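Local coordinates for protein-glutamine gamma-glutamyltransferase (Pseudomonas aeruginosa PAO1, PDB 6G49) that displays transglutaminase activity in vitro, joining protein glutamine and lysine side chains, and is critical for the viability of the bacterium, at residues P185-L190 and A251-A256; H245-M250 and A288-W293; T77-D82 and R173-Q178; H214-Y219 and D237-F242. All coordinates share one frame; numbering follows the deposited sequence. Where two conformers were deposited one is given.

Contact 1: residues P185-L190 and A251-A256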
# COMPACT_ATOMS: atom_id res chain seq x y z
N PRO A 185 1.78 14.89 -18.70
CA PRO A 185 0.60 15.62 -19.14
C PRO A 185 -0.56 14.71 -19.58
O PRO A 185 -1.72 15.05 -19.40
CB PRO A 185 1.15 16.42 -20.34
CG PRO A 185 2.31 15.58 -20.87
CD PRO A 185 2.95 15.06 -19.58
N ARG A 186 -0.25 13.53 -20.13
CA ARG A 186 -1.33 12.65 -20.58
C ARG A 186 -2.16 12.15 -19.38
O ARG A 186 -3.37 12.03 -19.43
CB ARG A 186 -0.81 11.53 -21.49
CG ARG A 186 -0.31 12.03 -22.86
CD ARG A 186 0.15 10.86 -23.75
NE ARG A 186 1.45 10.31 -23.39
CZ ARG A 186 1.94 9.12 -23.77
NH1 ARG A 186 1.20 8.29 -24.51
NH2 ARG A 186 3.16 8.78 -23.40
N ALA A 187 -1.47 11.78 -18.30
CA ALA A 187 -2.16 11.30 -17.13
C ALA A 187 -2.99 12.40 -16.47
O ALA A 187 -4.11 12.12 -15.98
CB ALA A 187 -1.14 10.71 -16.17
N ARG A 188 -2.48 13.65 -16.50
CA ARG A 188 -3.23 14.78 -16.00
C ARG A 188 -4.48 15.00 -16.85
O ARG A 188 -5.56 15.26 -16.33
CB ARG A 188 -2.35 16.03 -15.96
CG ARG A 188 -1.38 16.10 -14.79
CD ARG A 188 -0.46 17.29 -14.97
NE ARG A 188 0.91 16.96 -14.65
CZ ARG A 188 1.46 17.13 -13.45
NH1 ARG A 188 0.85 17.84 -12.52
NH2 ARG A 188 2.62 16.56 -13.18
N ALA A 189 -4.35 14.84 -18.18
CA ALA A 189 -5.55 14.96 -19.08
C ALA A 189 -6.60 13.89 -18.76
O ALA A 189 -7.80 14.15 -18.71
CB ALA A 189 -5.11 14.88 -20.54
N LEU A 190 -6.15 12.65 -18.54
CA LEU A 190 -7.05 11.60 -18.14
C LEU A 190 -7.77 11.96 -16.84
O LEU A 190 -8.95 11.76 -16.73
CB LEU A 190 -6.27 10.29 -18.01
CG LEU A 190 -7.06 9.11 -17.47
CD1 LEU A 190 -8.19 8.66 -18.40
CD2 LEU A 190 -6.14 7.93 -17.16
N ALA A 251 -2.46 6.44 -7.85
CA ALA A 251 -2.42 7.54 -6.90
C ALA A 251 -2.22 8.88 -7.63
O ALA A 251 -2.85 9.89 -7.27
CB ALA A 251 -1.37 7.32 -5.85
N PHE A 252 -1.35 8.90 -8.63
CA PHE A 252 -1.10 10.10 -9.47
C PHE A 252 -2.41 10.60 -10.06
O PHE A 252 -2.74 11.80 -9.91
CB PHE A 252 -0.09 9.81 -10.56
CG PHE A 252 0.23 11.01 -11.40
CD1 PHE A 252 -0.65 11.46 -12.37
CD2 PHE A 252 1.41 11.68 -11.19
CE1 PHE A 252 -0.36 12.60 -13.11
CE2 PHE A 252 1.72 12.82 -11.94
CZ PHE A 252 0.84 13.25 -12.91
N VAL A 253 -3.15 9.72 -10.73
CA VAL A 253 -4.36 10.13 -11.44
C VAL A 253 -5.40 10.61 -10.45
O VAL A 253 -6.06 11.63 -10.68
CB VAL A 253 -4.90 9.01 -12.36
CG1 VAL A 253 -6.24 9.40 -12.98
CG2 VAL A 253 -3.90 8.72 -13.43
N LEU A 254 -5.53 9.94 -9.28
CA LEU A 254 -6.50 10.39 -8.26
C LEU A 254 -6.15 11.80 -7.77
O LEU A 254 -7.05 12.67 -7.68
CB LEU A 254 -6.58 9.39 -7.11
CG LEU A 254 -7.19 8.02 -7.43
CD1 LEU A 254 -7.12 7.14 -6.21
CD2 LEU A 254 -8.61 8.10 -7.96
N ARG A 255 -4.89 12.06 -7.48
CA ARG A 255 -4.51 13.34 -6.99
C ARG A 255 -4.76 14.39 -8.06
O ARG A 255 -5.21 15.54 -7.73
CB ARG A 255 -3.03 13.40 -6.67
CG ARG A 255 -2.65 12.61 -5.42
CD ARG A 255 -1.24 12.92 -5.00
NE ARG A 255 -0.91 12.23 -3.73
CZ ARG A 255 0.16 12.40 -3.01
NH1 ARG A 255 1.15 13.20 -3.38
NH2 ARG A 255 0.22 11.77 -1.81
N ALA A 256 -4.47 14.05 -9.32
CA ALA A 256 -4.67 15.02 -10.43
C ALA A 256 -6.16 15.28 -10.64
O ALA A 256 -6.49 16.37 -11.20
CB ALA A 256 -3.98 14.57 -11.68
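A187 and R188 meet F252, V253 and A256 where two helices of the transglutaminase-like domain pack: the first turns of helix 185-197 lie against the C-terminal turns of helix 243-256, the helix whose first residue is C243, the nucleophile by similarity. The local axes approach to 8.7 Å and cross at -56°, an inclined packing that stays close because alanines line the interface; the CA atoms of R188 and A256 are 5.8 Å apart. F252 and R188 have the largest shares, with V253 close behind. With its CG anti to the backbone N (chi1 -178°), the F252 ring reaches across to the other helix, where A187 CB lies 3.7 Å from F252 CE1. V253 CG2 fills the neighbouring position, packing on A187 CB and, at 4.4 Å, on L190 CD2. Across the segments no hydrogen bond forms; the contact is van der Waals packing, with one guanidinium against the phenyl ring. Helix 230-238 also packs on A187 and L190, through V231 and F236, while L208 of helix 201-214 touches V253. R188 crosses the phenyl group at about a right angle, its bend at chi3 taking the polar end to the carbonyl oxygens of P180 and G183. In the conformer described, guanidinium and ring planes stand 88° apart: F252 CZ sits over one guanidinium face, and R188 NH2 lies near the ring plane at the phenyl edge, 3.8 Å from F252 CZ.

Contact 2: residues H245-M250 and A288-W293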
# COMPACT_ATOMS: atom_id res chain seq x y z
N HIS A 245 4.23 0.40 -10.24
CA HIS A 245 3.69 1.06 -11.43
C HIS A 245 2.20 1.32 -11.26
O HIS A 245 1.68 2.44 -11.52
CB HIS A 245 3.92 0.24 -12.73
CG HIS A 245 5.34 0.05 -13.08
ND1 HIS A 245 6.15 -0.85 -12.45
CD2 HIS A 245 6.07 0.68 -14.01
CE1 HIS A 245 7.35 -0.78 -12.99
NE2 HIS A 245 7.33 0.14 -13.97
N TYR A 246 1.41 0.31 -10.86
CA TYR A 246 -0.01 0.40 -10.80
C TYR A 246 -0.43 1.33 -9.66
O TYR A 246 -1.26 2.18 -9.82
CB TYR A 246 -0.67 -0.98 -10.60
CG TYR A 246 -0.58 -1.83 -11.85
CD1 TYR A 246 0.52 -2.63 -12.10
CD2 TYR A 246 -1.57 -1.76 -12.80
CE1 TYR A 246 0.66 -3.31 -13.30
CE2 TYR A 246 -1.45 -2.46 -13.98
CZ TYR A 246 -0.36 -3.24 -14.23
OH TYR A 246 -0.30 -3.92 -15.43
N ALA A 247 0.17 1.12 -8.48
CA ALA A 247 -0.20 1.91 -7.30
C ALA A 247 0.16 3.39 -7.52
O ALA A 247 -0.66 4.26 -7.21
CB ALA A 247 0.46 1.39 -6.05
N GLY A 248 1.37 3.64 -7.98
CA GLY A 248 1.86 5.01 -8.21
C GLY A 248 1.07 5.69 -9.27
O GLY A 248 0.61 6.85 -9.11
N ALA A 249 0.75 4.98 -10.37
CA ALA A 249 -0.03 5.63 -11.43
C ALA A 249 -1.45 5.91 -10.99
O ALA A 249 -2.01 7.01 -11.27
CB ALA A 249 -0.06 4.82 -12.70
N MET A 250 -2.08 5.00 -10.24
CA MET A 250 -3.42 5.23 -9.77
C MET A 250 -3.42 6.41 -8.79
O MET A 250 -4.33 7.27 -8.86
CB MET A 250 -4.02 4.03 -9.06
CG MET A 250 -5.45 4.20 -8.71
SD MET A 250 -6.16 2.70 -7.95
CE MET A 250 -7.87 3.17 -7.73
N ALA A 288 2.55 -3.00 -3.08
CA ALA A 288 2.15 -1.60 -3.00
C ALA A 288 0.74 -1.45 -3.53
O ALA A 288 0.37 -2.08 -4.54
CB ALA A 288 3.10 -0.73 -3.78
N TRP A 289 -0.07 -0.66 -2.82
CA TRP A 289 -1.42 -0.42 -3.16
C TRP A 289 -1.76 1.07 -2.87
O TRP A 289 -0.83 1.88 -2.69
CB TRP A 289 -2.38 -1.42 -2.52
CG TRP A 289 -2.37 -1.46 -1.02
CD1 TRP A 289 -3.30 -0.93 -0.17
CD2 TRP A 289 -1.46 -2.21 -0.19
NE1 TRP A 289 -2.98 -1.21 1.13
CE2 TRP A 289 -1.87 -2.01 1.16
CE3 TRP A 289 -0.30 -2.97 -0.41
CZ2 TRP A 289 -1.21 -2.59 2.25
CZ3 TRP A 289 0.33 -3.55 0.67
CH2 TRP A 289 -0.10 -3.33 1.97
N VAL A 290 -3.04 1.38 -2.86
CA VAL A 290 -3.50 2.79 -2.78
C VAL A 290 -4.52 2.91 -1.65
O VAL A 290 -5.31 2.02 -1.37
CB VAL A 290 -4.09 3.24 -4.13
CG1 VAL A 290 -4.68 4.66 -4.06
CG2 VAL A 290 -3.03 3.15 -5.21
N GLU A 291 -4.57 4.10 -1.05
CA GLU A 291 -5.78 4.53 -0.30
C GLU A 291 -6.10 5.96 -0.70
O GLU A 291 -5.19 6.79 -0.99
CB GLU A 291 -5.65 4.32 1.21
CG GLU A 291 -4.54 5.09 1.86
CD GLU A 291 -4.32 4.72 3.33
OE1 GLU A 291 -3.46 5.33 3.97
OE2 GLU A 291 -5.00 3.81 3.81
N TYR A 292 -7.39 6.25 -0.69
CA TYR A 292 -7.88 7.56 -1.04
C TYR A 292 -8.90 7.99 0.02
O TYR A 292 -9.56 7.18 0.69
CB TYR A 292 -8.46 7.58 -2.45
CG TYR A 292 -9.75 6.81 -2.64
CD1 TYR A 292 -9.78 5.42 -2.73
CD2 TYR A 292 -10.96 7.48 -2.59
CE1 TYR A 292 -10.99 4.74 -2.79
CE2 TYR A 292 -12.17 6.79 -2.68
CZ TYR A 292 -12.18 5.44 -2.78
OH TYR A 292 -13.42 4.87 -2.88
N TRP A 293 -9.12 9.30 0.05
CA TRP A 293 -9.96 9.90 1.07
C TRP A 293 -11.18 10.54 0.44
O TRP A 293 -11.11 11.18 -0.61
CB TRP A 293 -9.16 10.97 1.84
CG TRP A 293 -9.94 11.54 3.00
CD1 TRP A 293 -10.05 11.03 4.27
CD2 TRP A 293 -10.77 12.71 2.95
NE1 TRP A 293 -10.93 11.80 4.99
CE2 TRP A 293 -11.39 12.82 4.21
CE3 TRP A 293 -11.08 13.63 1.95
CZ2 TRP A 293 -12.27 13.86 4.53
CZ3 TRP A 293 -11.98 14.64 2.25
CH2 TRP A 293 -12.51 14.78 3.54
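V290 turns CG1 anti to its own nitrogen (chi1 175°), which sets CG2 beside that nitrogen and presents this second methyl to the helix; M250, in the conformer described also with CG opposite the backbone N (chi1 -173°), runs out as an extended chain beside it. The two side chains meet at a slant, M250 CB lying 4.1 Å from V290 CG2. The same methyl presses on the helix backbone, with V290 CG2 only 3.3 Å from A247 O, a tight fit of a methyl against a carbonyl. The CB of A247 points at the strand and rests 3.6 Å from W289 O, and A247 CB is 4.1 Å from A288 CB. Small side chains bring the backbones close, the CA atoms of A247 and W289 being 4.9 Å apart. Helix and strand run nearly alongside, their local axes 6.9 Å apart with directions differing by 22°. No hydrogen bond joins them; the strand spends its backbone bonds within its sheet, V290 pairing with V302 and W289 with V264. The indole of W289 leaves on the far side, about 4 Å from the side chains of H287 and D303, active-site residues by similarity. This is the central packing of the papain-like transglutaminase core, in which the helix led by the nucleophilic cysteine, by similarity C243 here, lies against the sheet whose strands carry the histidine and lead into the aspartate.

Contact 3: residues T77-D82 and R173-Q178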
# COMPACT_ATOMS: atom_id res chain seq x y z
N THR A 77 3.28 4.42 4.48
CA THR A 77 2.71 5.14 3.34
C THR A 77 3.76 6.06 2.77
O THR A 77 4.68 6.52 3.47
CB THR A 77 1.44 5.96 3.61
OG1 THR A 77 1.78 7.23 4.20
CG2 THR A 77 0.42 5.20 4.43
N MET A 78 3.60 6.30 1.46
CA MET A 78 4.44 7.22 0.71
C MET A 78 3.53 8.30 0.12
O MET A 78 2.71 8.01 -0.74
CB MET A 78 5.19 6.44 -0.36
CG MET A 78 6.14 5.40 0.27
SD MET A 78 7.09 4.54 -1.00
CE MET A 78 7.83 3.29 0.03
N GLU A 79 3.70 9.52 0.63
CA GLU A 79 2.84 10.64 0.31
C GLU A 79 3.47 11.66 -0.61
O GLU A 79 2.76 12.62 -0.99
CB GLU A 79 2.39 11.31 1.62
CG GLU A 79 1.40 10.47 2.41
CD GLU A 79 1.19 10.94 3.84
OE1 GLU A 79 2.18 11.02 4.54
OE2 GLU A 79 0.02 11.19 4.19
N ARG A 80 4.75 11.56 -0.92
CA ARG A 80 5.45 12.55 -1.74
C ARG A 80 5.80 11.89 -3.07
O ARG A 80 6.33 10.80 -3.09
CB ARG A 80 6.78 12.95 -1.09
CG ARG A 80 6.53 13.69 0.21
CD ARG A 80 7.84 14.08 0.82
NE ARG A 80 7.62 15.08 1.82
CZ ARG A 80 8.50 15.39 2.77
NH1 ARG A 80 9.64 14.71 2.84
NH2 ARG A 80 8.22 16.35 3.64
N PHE A 81 5.43 12.54 -4.16
CA PHE A 81 5.82 12.07 -5.48
C PHE A 81 6.61 13.13 -6.20
O PHE A 81 6.08 14.23 -6.40
CB PHE A 81 4.60 11.73 -6.32
CG PHE A 81 4.95 11.18 -7.68
CD1 PHE A 81 5.71 10.02 -7.78
CD2 PHE A 81 4.53 11.83 -8.83
CE1 PHE A 81 6.08 9.53 -9.02
CE2 PHE A 81 4.88 11.33 -10.07
CZ PHE A 81 5.59 10.14 -10.16
N ASP A 82 7.84 12.81 -6.65
CA ASP A 82 8.75 13.84 -7.24
C ASP A 82 8.83 13.72 -8.75
O ASP A 82 9.65 14.40 -9.35
CB ASP A 82 10.14 13.80 -6.62
CG ASP A 82 10.96 12.58 -6.97
OD1 ASP A 82 10.47 11.76 -7.74
OD2 ASP A 82 12.07 12.50 -6.47
N ARG A 173 -4.72 16.55 4.01
CA ARG A 173 -5.43 16.73 2.75
C ARG A 173 -4.52 17.37 1.69
O ARG A 173 -4.44 16.88 0.57
CB ARG A 173 -6.73 17.50 2.98
CG ARG A 173 -7.68 17.50 1.80
CD ARG A 173 -8.98 18.24 2.20
NE ARG A 173 -10.05 18.08 1.29
CZ ARG A 173 -11.31 18.32 1.67
NH1 ARG A 173 -11.55 18.67 2.93
NH2 ARG A 173 -12.27 18.17 0.81
N TRP A 174 -3.87 18.50 2.04
CA TRP A 174 -3.04 19.21 1.14
C TRP A 174 -1.88 18.34 0.66
O TRP A 174 -1.53 18.30 -0.55
CB TRP A 174 -2.51 20.50 1.77
CG TRP A 174 -2.00 21.51 0.81
CD1 TRP A 174 -0.73 21.81 0.42
CD2 TRP A 174 -2.86 22.38 0.05
NE1 TRP A 174 -0.76 22.80 -0.54
CE2 TRP A 174 -2.04 23.14 -0.81
CE3 TRP A 174 -4.24 22.57 0.06
CZ2 TRP A 174 -2.57 24.16 -1.61
CZ3 TRP A 174 -4.76 23.56 -0.75
CH2 TRP A 174 -3.93 24.32 -1.57
N ARG A 175 -1.23 17.66 1.60
CA ARG A 175 -0.07 16.82 1.32
C ARG A 175 -0.45 15.73 0.31
O ARG A 175 0.36 15.41 -0.56
CB ARG A 175 0.39 16.18 2.63
CG ARG A 175 1.38 15.05 2.45
CD ARG A 175 1.67 14.44 3.82
NE ARG A 175 2.53 15.28 4.60
CZ ARG A 175 3.15 14.88 5.72
NH1 ARG A 175 2.89 13.66 6.18
NH2 ARG A 175 4.08 15.66 6.28
N ASN A 176 -1.69 15.22 0.43
CA ASN A 176 -2.12 14.10 -0.38
C ASN A 176 -2.78 14.53 -1.68
O ASN A 176 -3.42 13.70 -2.35
CB ASN A 176 -2.94 13.12 0.47
CG ASN A 176 -2.02 12.33 1.34
OD1 ASN A 176 -1.24 11.53 0.83
ND2 ASN A 176 -1.97 12.65 2.63
N LEU A 177 -2.65 15.83 -2.02
CA LEU A 177 -2.98 16.32 -3.35
C LEU A 177 -1.75 16.81 -4.10
O LEU A 177 -1.91 17.35 -5.22
CB LEU A 177 -4.05 17.41 -3.17
CG LEU A 177 -5.43 16.89 -2.81
CD1 LEU A 177 -6.31 18.02 -2.28
CD2 LEU A 177 -6.15 16.14 -3.92
N GLN A 178 -0.56 16.61 -3.54
CA GLN A 178 0.70 17.06 -4.08
C GLN A 178 1.07 16.32 -5.36
O GLN A 178 1.06 15.09 -5.37
CB GLN A 178 1.84 16.85 -3.08
CG GLN A 178 3.23 17.24 -3.55
CD GLN A 178 3.95 16.08 -4.22
OE1 GLN A 178 3.86 14.94 -3.72
NE2 GLN A 178 4.67 16.37 -5.33
O HOH W 1 0.12 11.96 6.75
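E79 meets R175 and N176 with separate carboxylate oxygens. N176 ND2 donates to E79 OE2 at 2.9 Å, nearly straight at 171° and within the amide's own plane, reaching the oxygen on its anti side but 33° out of the carboxylate plane. The salt bridge is looser: R175 NH1 stands 3.2 Å from E79 OE1, approaching from above the carboxylate plane, with the two flat groups steeply inclined. Along the chain, Q178 is bent at chi2 (-90°) and lays its amide against the backbone of F81 as a strand neighbour would. F81 N donates to Q178 OE1 at 2.9 Å in the carbonyl plane, and Q178 NE2 returns a bond of 2.8 Å to F81 O.

Farther out, Q91 donates to E79 OE1, R262 forms a salt bridge with E79 OE2, and R175 NH1 also reaches P90 O. T172 O holds N176 ND2 from within the helix end. A water donates to E79 OE2. E79 and R80 form a classic beta bulge opposite A87, so the contact ties the bulged end of strand 72-81 to the end of helix 170-175, away from the annotated catalytic residues.

Two arginines, two amides and a water around one buried carboxylate would be expected to favour its ionised form, while Q178 satisfies both backbone polar groups of F81.

Contact 4: residues H214-Y219 and D237-F242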
# COMPACT_ATOMS: atom_id res chain seq x y z
N HIS A 214 -9.92 -3.63 -18.25
CA HIS A 214 -10.28 -3.85 -19.69
C HIS A 214 -9.11 -3.71 -20.68
O HIS A 214 -9.20 -4.25 -21.79
CB HIS A 214 -11.38 -2.87 -20.04
CG HIS A 214 -12.65 -3.20 -19.33
ND1 HIS A 214 -13.59 -2.25 -19.02
CD2 HIS A 214 -13.14 -4.37 -18.87
CE1 HIS A 214 -14.60 -2.82 -18.40
NE2 HIS A 214 -14.34 -4.11 -18.27
N GLU A 215 -8.08 -2.93 -20.36
CA GLU A 215 -6.98 -2.68 -21.25
C GLU A 215 -5.96 -3.78 -21.05
O GLU A 215 -6.00 -4.45 -20.01
CB GLU A 215 -6.42 -1.28 -21.06
CG GLU A 215 -7.44 -0.22 -21.36
CD GLU A 215 -6.95 1.17 -21.00
OE1 GLU A 215 -5.70 1.35 -20.97
OE2 GLU A 215 -7.79 2.05 -20.74
N PRO A 216 -5.09 -4.01 -22.05
CA PRO A 216 -4.17 -5.14 -22.02
C PRO A 216 -2.92 -4.89 -21.16
O PRO A 216 -1.78 -5.01 -21.61
CB PRO A 216 -3.86 -5.33 -23.51
CG PRO A 216 -3.91 -3.93 -24.06
CD PRO A 216 -5.04 -3.26 -23.32
N PHE A 217 -3.18 -4.66 -19.86
CA PHE A 217 -2.10 -4.48 -18.89
C PHE A 217 -1.49 -5.84 -18.55
O PHE A 217 -2.17 -6.87 -18.39
CB PHE A 217 -2.67 -3.78 -17.64
CG PHE A 217 -2.81 -2.29 -17.79
CD1 PHE A 217 -1.72 -1.46 -17.49
CD2 PHE A 217 -3.99 -1.71 -18.19
CE1 PHE A 217 -1.82 -0.08 -17.64
CE2 PHE A 217 -4.09 -0.35 -18.36
CZ PHE A 217 -2.99 0.47 -18.08
N ALA A 218 -0.19 -5.81 -18.35
CA ALA A 218 0.64 -6.90 -17.94
C ALA A 218 1.18 -6.61 -16.54
O ALA A 218 1.67 -5.47 -16.24
CB ALA A 218 1.78 -7.10 -18.92
N TYR A 219 1.22 -7.67 -15.74
CA TYR A 219 1.79 -7.68 -14.39
C TYR A 219 3.05 -8.54 -14.52
O TYR A 219 2.96 -9.72 -14.77
CB TYR A 219 0.83 -8.28 -13.39
CG TYR A 219 1.21 -7.95 -11.97
CD1 TYR A 219 1.22 -6.64 -11.56
CD2 TYR A 219 1.57 -8.92 -11.07
CE1 TYR A 219 1.57 -6.30 -10.28
CE2 TYR A 219 1.92 -8.60 -9.78
CZ TYR A 219 1.91 -7.28 -9.39
OH TYR A 219 2.25 -6.91 -8.12
N ASP A 237 1.41 3.64 -23.04
CA ASP A 237 2.40 3.07 -23.99
C ASP A 237 2.70 1.61 -23.65
O ASP A 237 2.27 0.70 -24.37
CB ASP A 237 3.64 3.95 -24.13
CG ASP A 237 3.36 5.38 -24.54
OD1 ASP A 237 2.22 5.66 -25.00
OD2 ASP A 237 4.28 6.25 -24.36
N THR A 238 3.39 1.34 -22.54
CA THR A 238 3.87 0.00 -22.22
C THR A 238 2.72 -0.85 -21.65
O THR A 238 2.69 -2.07 -21.85
CB THR A 238 5.09 0.00 -21.31
OG1 THR A 238 4.67 0.41 -19.99
CG2 THR A 238 6.22 0.86 -21.83
N ARG A 239 1.85 -0.25 -20.80
CA ARG A 239 0.86 -0.99 -20.02
C ARG A 239 1.44 -2.23 -19.39
O ARG A 239 0.78 -3.27 -19.29
CB ARG A 239 -0.39 -1.29 -20.84
CG ARG A 239 -1.13 -0.06 -21.29
CD ARG A 239 -2.46 -0.43 -21.90
NE ARG A 239 -3.36 0.68 -22.16
CZ ARG A 239 -3.24 1.51 -23.18
NH1 ARG A 239 -2.20 1.40 -23.99
NH2 ARG A 239 -4.10 2.50 -23.35
N SER A 240 2.65 -2.11 -18.85
CA SER A 240 3.33 -3.24 -18.27
C SER A 240 4.13 -2.80 -17.05
O SER A 240 4.93 -1.84 -17.15
CB SER A 240 4.27 -3.90 -19.29
OG SER A 240 4.97 -4.97 -18.69
N GLY A 241 3.96 -3.49 -15.95
CA GLY A 241 4.66 -3.10 -14.72
C GLY A 241 4.45 -4.08 -13.59
O GLY A 241 3.75 -5.11 -13.71
N PHE A 242 5.00 -3.75 -12.42
CA PHE A 242 4.77 -4.45 -11.21
C PHE A 242 3.96 -3.53 -10.28
O PHE A 242 3.42 -2.53 -10.72
CB PHE A 242 6.09 -4.97 -10.64
CG PHE A 242 5.97 -6.05 -9.61
CD1 PHE A 242 5.38 -7.28 -9.94
CD2 PHE A 242 6.45 -5.91 -8.31
CE1 PHE A 242 5.31 -8.29 -9.00
CE2 PHE A 242 6.36 -6.93 -7.37
CZ PHE A 242 5.74 -8.12 -7.72
O HOH W 2 0.92 -4.77 -21.98
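R239 and the turn at E215-F217 open the contact as helix 230-238 gives way to strand 240-241. R239 has left helical geometry with positive phi (44°), and its side chain extends from CG to NE across the opposing segment. R239 CB lies over one face of the F217 ring, 3.9 Å from the ring centroid, a CH-pi contact set toward the rim; CG and CD continue along the same ring. At the far end R239 NE donates to E215 OE1 at 2.7 Å, the oxygen lying at the guanidinium edge and in its plane. NH2 adds a weak bond to that oxygen, completing a salt bridge. The backbone then takes over: A218 N donates to R239 O at 2.9 Å.

S240 pairs with A218 in a parallel bridge, and both side chains leave on one face, where A218 CB is 3.8 Å from S240 OG. G241 N follows with a 3.0 Å bond to A218 O, which Y246 OH also engages. Y219 pairs with G241.

F242, at the N-cap position of helix 243-256, turns its ring back to Y219. The ring planes are near parallel, 26° apart, but slid so far that they barely overlap, with centroids 4.8 Å apart; Y219 OH lies over the F242 face, 3.5 Å from F242 CE1. Y219 itself comes within about 3 Å of the side chain of C243, the nucleophile by similarity.

These two short parallel strands close a beta-alpha-beta unit. The ion pair and the CH-pi contact with F217 probably restrain the R239 side chain, while the backbone bonds and the F242 contact lead the chain into the helix that begins at C243.

In the fold
Helix 243-256 is common to contacts 1 and 2, whose centres lie 12 Å apart: its C-terminal turns pack on helix 185-197, and the turns before them pack on strand 286-294. Contact 4 precedes this helix in the chain and is nested within the loop closed by contact 1; Y246 OH reaches A218 O, tying it to contact 2 some 15 Å away. Contact 3 comes first in sequence and joins strand 72-81, in the same sheet as strand 286-294, to the end of helix 170-175. Contacts 3 and 4, about 24 Å between centres, do not touch; helix 243-256, which begins at the nucleophile assigned by similarity, reaches both, through R255 toward E79 O of contact 3 and Y246 toward contact 4.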